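5-Carboxyvanillate Decarboxylase (PDB 4QRN) probably catalyses the metal-dependent decarboxylation of 5-carboxyvanillate, and is seen here with manganese and 4-hydroxy-3-methoxy-5-nitrobenzoic acid bound. Local coordinates at residues Glu48-Asp51 and Val52-Arg55; Gln117-Asp121 and Leu122-Arg126; Leu128-Arg131 and Ala132-Leu136; Pro158-Ser161 and Ala162-Ile165; Arg186-Glu190 and Glu191-Pro195. All blocks are in the same frame, centred on the assembly; numbering follows the deposited sequence.

All five contacts are local and lie on helices and loops around the parallel strands of an amidohydrolase-type beta/alpha barrel. All are partly buried. Contact 1 has no exposed residue and comes nearest the ligand pocket, through Tyr53; contact 2 has the most exposed residues. Contacts 2 and 3 share helix 122-142. Contact 2 is its solvent-rich N-terminal cap, while contact 3 is regular helix held between helices 47-59 and 158-170. Salt bridges Arg55-Glu124 and Glu48-Arg131 tie contact 1 to both. Contact 4 meets contact 3 through Trp160 and Glu164 and touches contact 5, a loop-to-helix junction, through Pro158. Ring and guanidinium packing marks contacts 4 and 5, aliphatic-aromatic packing contact 1.

Contact 1. Residues Glu48-Asp51 and Val52-Arg55; sequences EIID and VYLR
Tyr53 lies alongside Ile49, one turn further along helix 47-59, and both side chains point the same way. The apolar contacts gather mainly on this ring. CG2 of Ile49 is 3.6 Å from CZ of Tyr53 and also touches CE1 and OH. It gets there because CG2 stands anti to the backbone N of Ile49, with CG1 turned back beside that N (chi1 -72°). Ile50 meets the ring at a slant. In the conformer described, CD1 is 3.7 Å from CE2 of Tyr53; Ile50 has a second conformer, so this contact is less certain. Ile49 O stands over one ring face, off-centre, 3.6 Å from CG of Tyr53. Apart from the ring, CG1 of Val52 lies against one face of the Arg55 guanidinium.

The hydrogen bonds are those of a regular alpha helix. Tyr53 N donates to Ile49 O at 3.1 Å, so this oxygen both holds the backbone and lies against the ring. Arg55 N donates to Asp51 O at 2.9 Å. The bonds from Val52 N to Glu48 O and from Leu54 N to Ile50 O complete the turn.

The polar ends bind outside the two segments. Tyr53 OH is hydrogen-bonded to Gly115 O. Glu48 pairs with Arg131, Asp51 with Arg47, and Arg55 with Glu124. A phenylalanine at Tyr53 would probably leave Gly115 O without this hydroxyl and the loop there less firmly held.

The chemistry is thus divided: Glu48 and Arg55 tie this helix to helix 122-142, while Tyr53, about 8 Å from the bound nitrobenzoate by its side chain, joins it to a loop near the pocket.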
# COMPACT_ATOMS: atom_id res chain seq x y z
N GLU A 48 -30.58 2.67 12.55
CA GLU A 48 -30.27 2.69 13.98
C GLU A 48 -28.77 2.59 14.25
O GLU A 48 -28.29 3.19 15.21
CB GLU A 48 -31.04 1.62 14.75
CG GLU A 48 -30.75 0.22 14.34
CD GLU A 48 -31.63 -0.80 15.03
OE1 GLU A 48 -32.59 -0.41 15.75
OE2 GLU A 48 -31.38 -2.01 14.83
N ILE A 49 -28.01 1.90 13.39
CA ILE A 49 -26.56 1.84 13.59
C ILE A 49 -25.92 3.18 13.20
O ILE A 49 -25.06 3.67 13.91
CB ILE A 49 -25.94 0.63 12.88
CG1 ILE A 49 -26.34 -0.65 13.63
CG2 ILE A 49 -24.39 0.75 12.83
CD1 ILE A 49 -25.98 -1.93 12.93
N ILE A 50 -26.35 3.79 12.10
CA ILE A 50 -25.83 5.12 11.77
C ILE A 50 -26.14 6.11 12.91
O ILE A 50 -25.31 6.95 13.24
CB ILE A 50 -26.35 5.65 10.40
CG1 ILE A 50 -26.07 4.65 9.26
CG2 ILE A 50 -25.73 7.01 10.07
CD1 ILE A 50 -24.61 4.20 9.14
N ASP A 51 -27.33 6.00 13.51
CA ASP A 51 -27.65 6.87 14.64
C ASP A 51 -26.70 6.64 15.82
O ASP A 51 -26.37 7.59 16.53
CB ASP A 51 -29.09 6.64 15.09
CG ASP A 51 -30.11 7.21 14.14
OD1 ASP A 51 -29.74 7.99 13.24
OD2 ASP A 51 -31.29 6.86 14.30
N VAL A 52 -26.25 5.40 16.05
CA VAL A 52 -25.24 5.17 17.09
C VAL A 52 -23.93 5.87 16.72
O VAL A 52 -23.31 6.49 17.60
CB VAL A 52 -24.97 3.67 17.34
CG1 VAL A 52 -23.79 3.49 18.30
CG2 VAL A 52 -26.23 3.01 17.88
N TYR A 53 -23.52 5.82 15.46
CA TYR A 53 -22.31 6.55 15.09
C TYR A 53 -22.47 8.03 15.39
O TYR A 53 -21.55 8.67 15.92
CB TYR A 53 -22.02 6.39 13.60
CG TYR A 53 -21.78 4.97 13.10
CD1 TYR A 53 -21.45 3.91 13.97
CD2 TYR A 53 -21.89 4.71 11.75
CE1 TYR A 53 -21.22 2.63 13.48
CE2 TYR A 53 -21.66 3.44 11.25
CZ TYR A 53 -21.33 2.42 12.11
OH TYR A 53 -21.10 1.17 11.56
N LEU A 54 -23.62 8.61 15.06
CA LEU A 54 -23.83 10.03 15.34
C LEU A 54 -23.79 10.31 16.84
O LEU A 54 -23.25 11.32 17.28
CB LEU A 54 -25.16 10.49 14.73
CG LEU A 54 -25.15 10.62 13.20
CD1 LEU A 54 -26.57 10.83 12.66
CD2 LEU A 54 -24.23 11.73 12.70
N ARG A 55 -24.36 9.41 17.64
CA ARG A 55 -24.32 9.56 19.09
C ARG A 55 -22.87 9.55 19.59
O ARG A 55 -22.51 10.36 20.46
CB ARG A 55 -25.11 8.42 19.73
CG ARG A 55 -25.27 8.53 21.24
CD ARG A 55 -25.86 7.25 21.79
NE ARG A 55 -24.85 6.21 21.92
CZ ARG A 55 -25.08 4.91 21.79
NH1 ARG A 55 -26.27 4.45 21.43
NH2 ARG A 55 -24.11 4.03 21.98

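Contact 2. Residues Gln117-Asp121 and Leu122-Arg126; sequences QPLHD and LDEAR
Asp121 caps Glu124 N at the start of helix 122-142 and, through its carbonyl oxygen, takes the N-H of Ala125. It is the N-cap residue. In the conformer described here, OD1 of Asp121 accepts from Glu124 N at 2.9 Å. The N-H comes on the anti side of the carboxylate, 25° out of its plane. CG of Asp121 stands anti to its own backbone N (chi1 -172°), which swings OD1 over the first helical turn. The bond from Ala125 N to Asp121 O, 2.9 Å long, is the first regular one of the helix. One residue thus serves two N-H groups, and its negative charge probably suits this end of the helix.

Other side-chain contacts lie beside the cap. CB of Leu119 is 4.1 Å from CB of Ala125. CD2 of Leu119 touches the CA of Ala125, and the Leu119 side chain crosses that of Glu124 at about a right angle. CD1 of Leu122 comes back to His120 O at 3.5 Å.

Further out, helix 47-59 and a loop help position these groups. Leu119 packs on Val52 and Met56 of helix 47-59, and its O accepts from Gln156 NE2. The extended Glu124 side chain reaches its salt-bridge partner Arg55 with OE2. Its other oxygen turns to the cap. A capping box would join Glu124 directly to Asp121 N; here a water stands between them, accepting from Asp121 N at 2.9 Å and donating to Glu124 OE1 at 2.7 Å.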
# COMPACT_ATOMS: atom_id res chain seq x y z
N GLN A 117 -18.40 -2.96 15.23
CA GLN A 117 -17.09 -3.18 15.82
C GLN A 117 -16.60 -2.06 16.76
O GLN A 117 -15.96 -2.35 17.76
CB GLN A 117 -16.06 -3.50 14.72
CG GLN A 117 -16.51 -4.75 13.95
CD GLN A 117 -15.66 -5.13 12.78
OE1 GLN A 117 -16.20 -5.66 11.81
NE2 GLN A 117 -14.35 -4.90 12.85
N PRO A 118 -16.93 -0.78 16.47
CA PRO A 118 -16.41 0.27 17.36
C PRO A 118 -17.18 0.43 18.68
O PRO A 118 -16.74 1.22 19.52
CB PRO A 118 -16.59 1.55 16.53
CG PRO A 118 -16.69 1.09 15.12
CD PRO A 118 -17.42 -0.23 15.19
N LEU A 119 -18.31 -0.25 18.82
CA LEU A 119 -19.22 0.03 19.94
C LEU A 119 -18.64 -0.48 21.25
O LEU A 119 -18.18 -1.64 21.36
CB LEU A 119 -20.58 -0.58 19.68
CG LEU A 119 -21.56 0.29 18.90
CD1 LEU A 119 -21.02 0.76 17.55
CD2 LEU A 119 -22.87 -0.46 18.73
N HIS A 120 -18.67 0.38 22.26
CA HIS A 120 -18.12 0.06 23.56
C HIS A 120 -19.02 -0.81 24.44
O HIS A 120 -18.53 -1.56 25.29
CB HIS A 120 -17.76 1.35 24.27
CG HIS A 120 -16.76 2.17 23.51
ND1 HIS A 120 -17.08 3.33 22.84
CD2 HIS A 120 -15.46 1.94 23.25
CE1 HIS A 120 -16.00 3.81 22.24
NE2 HIS A 120 -15.00 2.99 22.48
N ASP A 121 -20.33 -0.70 24.25
CA ASP A 121 -21.29 -1.49 25.03
C ASP A 121 -21.54 -2.82 24.33
O ASP A 121 -22.14 -2.85 23.25
CB ASP A 121 -22.59 -0.70 25.20
CG ASP A 121 -23.55 -1.37 26.16
OD1 ASP A 121 -24.05 -2.46 25.84
OD2 ASP A 121 -23.81 -0.79 27.24
N LEU A 122 -21.07 -3.91 24.92
CA LEU A 122 -21.13 -5.22 24.26
C LEU A 122 -22.56 -5.67 24.03
O LEU A 122 -22.84 -6.27 23.00
CB LEU A 122 -20.33 -6.27 25.05
CG LEU A 122 -18.84 -6.37 24.67
CD1 LEU A 122 -18.15 -5.02 24.74
CD2 LEU A 122 -18.11 -7.40 25.53
N ASP A 123 -23.45 -5.40 24.97
CA ASP A 123 -24.85 -5.76 24.79
C ASP A 123 -25.42 -5.04 23.58
O ASP A 123 -26.15 -5.62 22.77
CB ASP A 123 -25.68 -5.36 26.02
CG ASP A 123 -25.54 -6.34 27.18
OD1 ASP A 123 -25.20 -7.52 26.96
OD2 ASP A 123 -25.80 -5.92 28.33
N GLU A 124 -25.11 -3.75 23.47
CA GLU A 124 -25.61 -2.96 22.35
C GLU A 124 -25.04 -3.50 21.04
O GLU A 124 -25.78 -3.64 20.05
CB GLU A 124 -25.25 -1.48 22.50
CG GLU A 124 -25.93 -0.61 21.46
CD GLU A 124 -25.65 0.86 21.61
OE1 GLU A 124 -24.54 1.22 22.05
OE2 GLU A 124 -26.55 1.66 21.29
N ALA A 125 -23.75 -3.83 21.02
CA ALA A 125 -23.14 -4.36 19.81
C ALA A 125 -23.80 -5.67 19.38
O ALA A 125 -24.16 -5.83 18.20
CB ALA A 125 -21.65 -4.53 19.99
N ARG A 126 -23.96 -6.60 20.32
CA ARG A 126 -24.60 -7.86 19.99
C ARG A 126 -26.04 -7.65 19.53
O ARG A 126 -26.50 -8.29 18.57
CB ARG A 126 -24.57 -8.81 21.18
CG ARG A 126 -23.15 -9.26 21.56
CD ARG A 126 -23.16 -10.26 22.69
NE ARG A 126 -23.65 -9.66 23.92
CZ ARG A 126 -22.91 -9.41 25.01
NH1 ARG A 126 -21.61 -9.68 25.04
NH2 ARG A 126 -23.49 -8.86 26.06
O HOH W 1 -21.89 1.07 22.54
O HOH W 2 -24.16 -3.14 28.96

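Contact 3. Residues Leu128-Arg131 and Ala132-Leu136; sequences LATR and ANDTL
Leu128 O receives the N-H of Ala132 at 2.9 Å within helix 122-142, the crossover helix of the beta-alpha-beta unit between strands 106-111 and 147-149. The Leu128 side chain packs on Glu48, Ile49 and Val52 of helix 47-59.

Ala129 O accepts from Asn133 N. CG of Asn133 lies close to the same oxygen, at 3.3 Å. The amide's ND2 finds its acceptors in Glu164 OE2 and Thr152 O.

Thr130 O accepts from Asp134 N. The two side chains run side by side, with CG2 of Thr130 3.8 Å from OD2 of Asp134. CG2 faces that way because OG1 sits beside the backbone N (chi1 -65°) and bonds to Arg126 O. Asp134 OD1 is held by Arg167 of helix 158-170.

Arg131 sends its guanidinium to Glu48, on the neighbouring helix. Its carbonyl oxygen is gripped twice by Thr135, whose N and OG1 each lie 2.9 Å from Arg131 O. A valine in place of Thr135 would probably leave Arg131 O with only the backbone half of this grip. The two Thr135 donors reach Arg131 O from opposite faces of the carbonyl plane, OG1 37° out of it.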
# COMPACT_ATOMS: atom_id res chain seq x y z
N LEU A 128 -27.51 -4.94 18.17
CA LEU A 128 -27.63 -4.29 16.88
C LEU A 128 -27.12 -5.17 15.75
O LEU A 128 -27.65 -5.11 14.65
CB LEU A 128 -26.92 -2.93 16.88
CG LEU A 128 -27.60 -1.89 17.78
CD1 LEU A 128 -26.82 -0.60 17.72
CD2 LEU A 128 -29.08 -1.65 17.41
N ALA A 129 -26.09 -5.96 16.00
CA ALA A 129 -25.63 -6.90 14.97
C ALA A 129 -26.70 -7.95 14.70
O ALA A 129 -26.94 -8.32 13.55
CB ALA A 129 -24.34 -7.57 15.40
N THR A 130 -27.33 -8.46 15.76
CA THR A 130 -28.41 -9.44 15.60
C THR A 130 -29.52 -8.86 14.73
O THR A 130 -30.00 -9.51 13.80
CB THR A 130 -29.00 -9.83 16.96
OG1 THR A 130 -27.99 -10.52 17.71
CG2 THR A 130 -30.23 -10.73 16.79
N ARG A 131 -29.91 -7.61 15.02
CA ARG A 131 -30.96 -6.95 14.27
C ARG A 131 -30.55 -6.72 12.81
O ARG A 131 -31.36 -6.93 11.90
CB ARG A 131 -31.37 -5.64 14.95
CG ARG A 131 -32.14 -5.89 16.25
CD ARG A 131 -32.10 -4.69 17.15
NE ARG A 131 -32.89 -3.57 16.65
CZ ARG A 131 -34.20 -3.41 16.82
NH1 ARG A 131 -34.92 -4.32 17.47
NH2 ARG A 131 -34.80 -2.33 16.33
N ALA A 132 -29.30 -6.31 12.58
CA ALA A 132 -28.85 -6.09 11.21
C ALA A 132 -28.82 -7.41 10.44
O ALA A 132 -29.16 -7.44 9.26
CB ALA A 132 -27.45 -5.45 11.20
N ASN A 133 -28.39 -8.49 11.10
CA ASN A 133 -28.37 -9.78 10.45
C ASN A 133 -29.79 -10.25 10.13
O ASN A 133 -30.05 -10.77 9.04
CB ASN A 133 -27.63 -10.78 11.34
CG ASN A 133 -26.12 -10.58 11.29
OD1 ASN A 133 -25.59 -10.03 10.32
ND2 ASN A 133 -25.44 -11.05 12.31
N ASP A 134 -30.73 -10.08 11.06
CA ASP A 134 -32.09 -10.47 10.78
C ASP A 134 -32.70 -9.62 9.65
O ASP A 134 -33.44 -10.14 8.81
CB ASP A 134 -32.94 -10.35 12.05
CG ASP A 134 -32.60 -11.41 13.08
OD1 ASP A 134 -31.95 -12.42 12.74
OD2 ASP A 134 -33.02 -11.24 14.25
N THR A 135 -32.41 -8.32 9.63
CA THR A 135 -32.89 -7.44 8.58
C THR A 135 -32.37 -7.89 7.21
O THR A 135 -33.12 -7.97 6.23
CB THR A 135 -32.49 -6.00 8.89
OG1 THR A 135 -33.19 -5.58 10.06
CG2 THR A 135 -32.78 -5.06 7.72
N LEU A 136 -31.08 -8.20 7.15
CA LEU A 136 -30.48 -8.70 5.91
C LEU A 136 -31.12 -10.03 5.50
O LEU A 136 -31.44 -10.23 4.32
CB LEU A 136 -28.98 -8.87 6.11
CG LEU A 136 -28.22 -9.45 4.92
CD1 LEU A 136 -28.44 -8.64 3.64
CD2 LEU A 136 -26.75 -9.55 5.27

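Contact 4. Residues Pro158-Ser161 and Ala162-Ile165; sequences PEWS and AREI
Ala162 N donates to Pro158 O at 2.9 Å in the first turn of helix 158-170. Arg163, Glu164 and Ile165 follow with N-H bonds to the O atoms of Glu159, Trp160 and Ser161. The Ile165 N to Ser161 O bond measures 2.8 Å.

With CG anti to the backbone N (chi1 177°), the Trp160 side chain runs along the helix beside Glu164. CB of Glu164 sits over the six-membered ring in a CH-pi contact, 4.0 Å from the centroid and 13° off the ring normal. The carboxylate is turned only slightly against the ring, and CD of Glu164 is 3.7 Å from CZ2 of Trp160. Arg163 comes to a different part of the indole. Its NH2 is at the ring edge, 3.5 Å from CD1 of Trp160, and the two planes are almost perpendicular. CA of Trp160 lies under the guanidinium centre. A water accepts from Arg163 NH1 at 2.9 Å and donates to Glu159 OE1, linking charges that do not touch.

Glu164 OE2 also forms a salt bridge with Arg167 one turn on. Trp160 rests on Arg126, Ala129 and Thr130 of helix 122-142. Ala162 and Ile165 pack on Ala199 of helix 194-203, so this helix start is wedged between two neighbouring helices.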
# COMPACT_ATOMS: atom_id res chain seq x y z
N PRO A 158 -15.71 -12.58 20.89
CA PRO A 158 -15.44 -13.62 19.89
C PRO A 158 -16.31 -14.85 20.05
O PRO A 158 -16.63 -15.48 19.05
CB PRO A 158 -13.95 -13.95 20.08
CG PRO A 158 -13.38 -12.79 20.77
CD PRO A 158 -14.49 -12.20 21.63
N GLU A 159 -16.68 -15.20 21.27
CA GLU A 159 -17.50 -16.38 21.46
C GLU A 159 -18.93 -16.15 20.96
O GLU A 159 -19.52 -17.02 20.31
CB GLU A 159 -17.48 -16.79 22.93
CG GLU A 159 -16.08 -17.26 23.35
CD GLU A 159 -15.95 -17.52 24.82
OE1 GLU A 159 -16.99 -17.83 25.46
OE2 GLU A 159 -14.81 -17.41 25.34
N TRP A 160 -19.49 -14.96 21.21
CA TRP A 160 -20.79 -14.64 20.64
C TRP A 160 -20.70 -14.62 19.12
O TRP A 160 -21.58 -15.12 18.41
CB TRP A 160 -21.32 -13.30 21.14
CG TRP A 160 -22.62 -12.94 20.49
CD1 TRP A 160 -23.87 -13.31 20.90
CD2 TRP A 160 -22.81 -12.18 19.29
NE1 TRP A 160 -24.81 -12.82 20.05
CE2 TRP A 160 -24.19 -12.12 19.04
CE3 TRP A 160 -21.94 -11.53 18.41
CZ2 TRP A 160 -24.72 -11.46 17.94
CZ3 TRP A 160 -22.47 -10.87 17.30
CH2 TRP A 160 -23.85 -10.84 17.08
N SER A 161 -19.61 -14.05 18.61
CA SER A 161 -19.42 -13.97 17.17
C SER A 161 -19.39 -15.36 16.53
O SER A 161 -19.95 -15.57 15.46
CB SER A 161 -18.16 -13.19 16.83
OG SER A 161 -18.29 -11.81 17.16
N ALA A 162 -18.76 -16.31 17.21
CA ALA A 162 -18.75 -17.69 16.74
C ALA A 162 -20.18 -18.25 16.68
O ALA A 162 -20.56 -18.91 15.71
CB ALA A 162 -17.87 -18.55 17.64
N ARG A 163 -20.98 -17.99 17.72
CA ARG A 163 -22.38 -18.42 17.68
C ARG A 163 -23.14 -17.77 16.53
O ARG A 163 -23.99 -18.43 15.91
CB ARG A 163 -23.09 -18.13 19.02
CG ARG A 163 -22.50 -18.92 20.17
CD ARG A 163 -23.31 -18.82 21.46
NE ARG A 163 -23.48 -17.48 22.02
CZ ARG A 163 -22.65 -16.88 22.89
NH1 ARG A 163 -21.50 -17.45 23.25
NH2 ARG A 163 -22.96 -15.68 23.37
N GLU A 164 -22.83 -16.51 16.23
CA GLU A 164 -23.52 -15.79 15.18
C GLU A 164 -23.09 -16.26 13.78
O GLU A 164 -23.89 -16.23 12.84
CB GLU A 164 -23.32 -14.28 15.37
CG GLU A 164 -24.27 -13.42 14.52
CD GLU A 164 -25.73 -13.40 15.01
OE1 GLU A 164 -26.13 -14.22 15.88
OE2 GLU A 164 -26.50 -12.55 14.49
N ILE A 165 -21.83 -16.67 13.64
CA ILE A 165 -21.37 -17.31 12.41
C ILE A 165 -22.21 -18.58 12.16
O ILE A 165 -22.71 -18.81 11.05
CB ILE A 165 -19.88 -17.62 12.51
CG1 ILE A 165 -19.08 -16.31 12.43
CG2 ILE A 165 -19.43 -18.61 11.42
CD1 ILE A 165 -17.66 -16.45 12.93
O HOH W 3 -19.96 -16.66 25.57

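Contact 5. Residues Arg186-Glu190 and Glu191-Pro195; sequences RYLDE and EFFDP. With ACT (acetate ion), chain L.
The Arg186 guanidinium lies flat on the Phe192 ring, with the planes at 21° and the centres 4.5 Å apart. This is an off-centre cation-pi stack. NH2 of Arg186 is 3.6 Å from CB of Phe192, near the root of the ring.

Ionic bonds hold the guanidinium in place. Glu190 meets it side-on: Arg186 NE donates to OE2 at 3.0 Å and NH2 to OE1 at 2.8 Å. Both bonds are nearly straight and lie in the guanidinium plane, so they fix its rotation. NH1 bonds to an acetate, probably from the crystallisation liquor; that bond is very short and its length is doubtful.

Phe193 makes the apolar contacts. CB of Arg186 meets its edge, 3.8 Å from CZ of Phe193. The Leu188 side chain crosses Phe193 at about a right angle, with CD2 of Leu188 3.9 Å from CB of Phe193.

In the backbone, a type I turn runs from Tyr187 to Glu190. Phe193 N then donates to Glu190 O at 3.1 Å, opening a 3-10 turn.

The junction leads from strand 177-179 into helix 194-203. Phe192 and Phe193 rest on Pro158 of helix 158-170, Leu188 packs on Leu245 of helix 233-248, and Tyr187 touches Pro221 of the second subunit.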
# COMPACT_ATOMS: atom_id res chain seq x y z
N ARG A 186 -7.59 -3.49 17.65
CA ARG A 186 -7.08 -4.85 17.81
C ARG A 186 -7.30 -5.63 16.52
O ARG A 186 -8.34 -5.49 15.86
CB ARG A 186 -7.78 -5.58 18.96
CG ARG A 186 -7.62 -4.87 20.28
CD ARG A 186 -8.38 -5.61 21.37
NE ARG A 186 -7.71 -6.86 21.69
CZ ARG A 186 -8.14 -7.71 22.61
NH1 ARG A 186 -9.27 -7.45 23.26
NH2 ARG A 186 -7.45 -8.81 22.87
N TYR A 187 -6.35 -6.51 16.22
CA TYR A 187 -6.31 -7.26 14.96
C TYR A 187 -6.52 -8.74 15.20
O TYR A 187 -6.25 -9.26 16.30
CB TYR A 187 -4.96 -6.97 14.23
CG TYR A 187 -4.89 -5.52 13.80
CD1 TYR A 187 -4.46 -4.51 14.66
CD2 TYR A 187 -5.40 -5.15 12.55
CE1 TYR A 187 -4.50 -3.17 14.28
CE2 TYR A 187 -5.45 -3.81 12.15
CZ TYR A 187 -5.00 -2.82 13.03
OH TYR A 187 -5.07 -1.50 12.70
N LEU A 188 -6.99 -9.41 14.17
CA LEU A 188 -7.50 -10.78 14.30
C LEU A 188 -6.41 -11.82 14.51
O LEU A 188 -6.73 -12.97 14.79
CB LEU A 188 -8.34 -11.15 13.07
CG LEU A 188 -9.67 -10.40 12.94
CD1 LEU A 188 -10.17 -10.60 11.53
CD2 LEU A 188 -10.73 -10.85 13.99
N ASP A 189 -5.14 -11.43 14.38
CA ASP A 189 -4.05 -12.34 14.70
C ASP A 189 -3.87 -12.58 16.19
O ASP A 189 -3.15 -13.47 16.58
CB ASP A 189 -2.74 -11.81 14.13
CG ASP A 189 -2.41 -10.42 14.64
OD1 ASP A 189 -3.04 -9.46 14.15
OD2 ASP A 189 -1.55 -10.31 15.54
N GLU A 190 -4.52 -11.77 17.04
CA GLU A 190 -4.42 -12.03 18.48
C GLU A 190 -5.16 -13.31 18.83
O GLU A 190 -6.23 -13.58 18.27
CB GLU A 190 -5.06 -10.91 19.29
CG GLU A 190 -4.32 -9.62 19.32
CD GLU A 190 -4.86 -8.75 20.43
OE1 GLU A 190 -4.95 -9.22 21.58
OE2 GLU A 190 -5.25 -7.61 20.15
N GLU A 191 -4.60 -14.06 19.78
CA GLU A 191 -5.22 -15.32 20.19
C GLU A 191 -6.66 -15.12 20.67
O GLU A 191 -7.49 -16.01 20.52
CB GLU A 191 -4.41 -15.98 21.30
CG GLU A 191 -3.07 -16.53 20.83
CD GLU A 191 -2.48 -17.56 21.78
OE1 GLU A 191 -2.86 -17.56 22.97
OE2 GLU A 191 -1.63 -18.35 21.33
N PHE A 192 -6.96 -13.96 21.26
CA PHE A 192 -8.31 -13.66 21.73
C PHE A 192 -9.38 -13.94 20.67
O PHE A 192 -10.48 -14.35 21.01
CB PHE A 192 -8.34 -12.20 22.16
CG PHE A 192 -9.67 -11.71 22.65
CD1 PHE A 192 -10.18 -12.12 23.88
CD2 PHE A 192 -10.40 -10.80 21.89
CE1 PHE A 192 -11.40 -11.64 24.34
CE2 PHE A 192 -11.62 -10.31 22.35
CZ PHE A 192 -12.12 -10.73 23.57
N PHE A 193 -9.07 -13.69 19.40
CA PHE A 193 -10.07 -13.81 18.34
C PHE A 193 -10.20 -15.21 17.76
O PHE A 193 -11.04 -15.44 16.87
CB PHE A 193 -9.78 -12.78 17.23
CG PHE A 193 -9.83 -11.37 17.74
CD1 PHE A 193 -11.03 -10.76 18.06
CD2 PHE A 193 -8.64 -10.67 17.96
CE1 PHE A 193 -11.05 -9.45 18.58
CE2 PHE A 193 -8.64 -9.40 18.47
CZ PHE A 193 -9.84 -8.78 18.79
N ASP A 194 -9.44 -16.16 18.28
CA ASP A 194 -9.43 -17.49 17.71
C ASP A 194 -10.82 -18.16 17.57
O ASP A 194 -11.02 -18.86 16.58
CB ASP A 194 -8.49 -18.40 18.50
CG ASP A 194 -8.27 -19.73 17.83
OD1 ASP A 194 -7.73 -19.74 16.70
OD2 ASP A 194 -8.65 -20.77 18.41
N PRO A 195 -11.76 -17.93 18.51
CA PRO A 195 -13.07 -18.56 18.31
C PRO A 195 -13.74 -18.23 16.98
O PRO A 195 -14.53 -19.05 16.49
CB PRO A 195 -13.88 -18.04 19.50
CG PRO A 195 -12.84 -17.85 20.59
CD PRO A 195 -11.67 -17.27 19.83
C ACT L . -11.79 -4.99 22.66
O ACT L . -11.34 -6.16 22.59
OXT ACT L . -10.99 -4.09 22.99
CH3 ACT L . -13.23 -4.70 22.37
O HOH W 4 -4.95 -12.36 22.67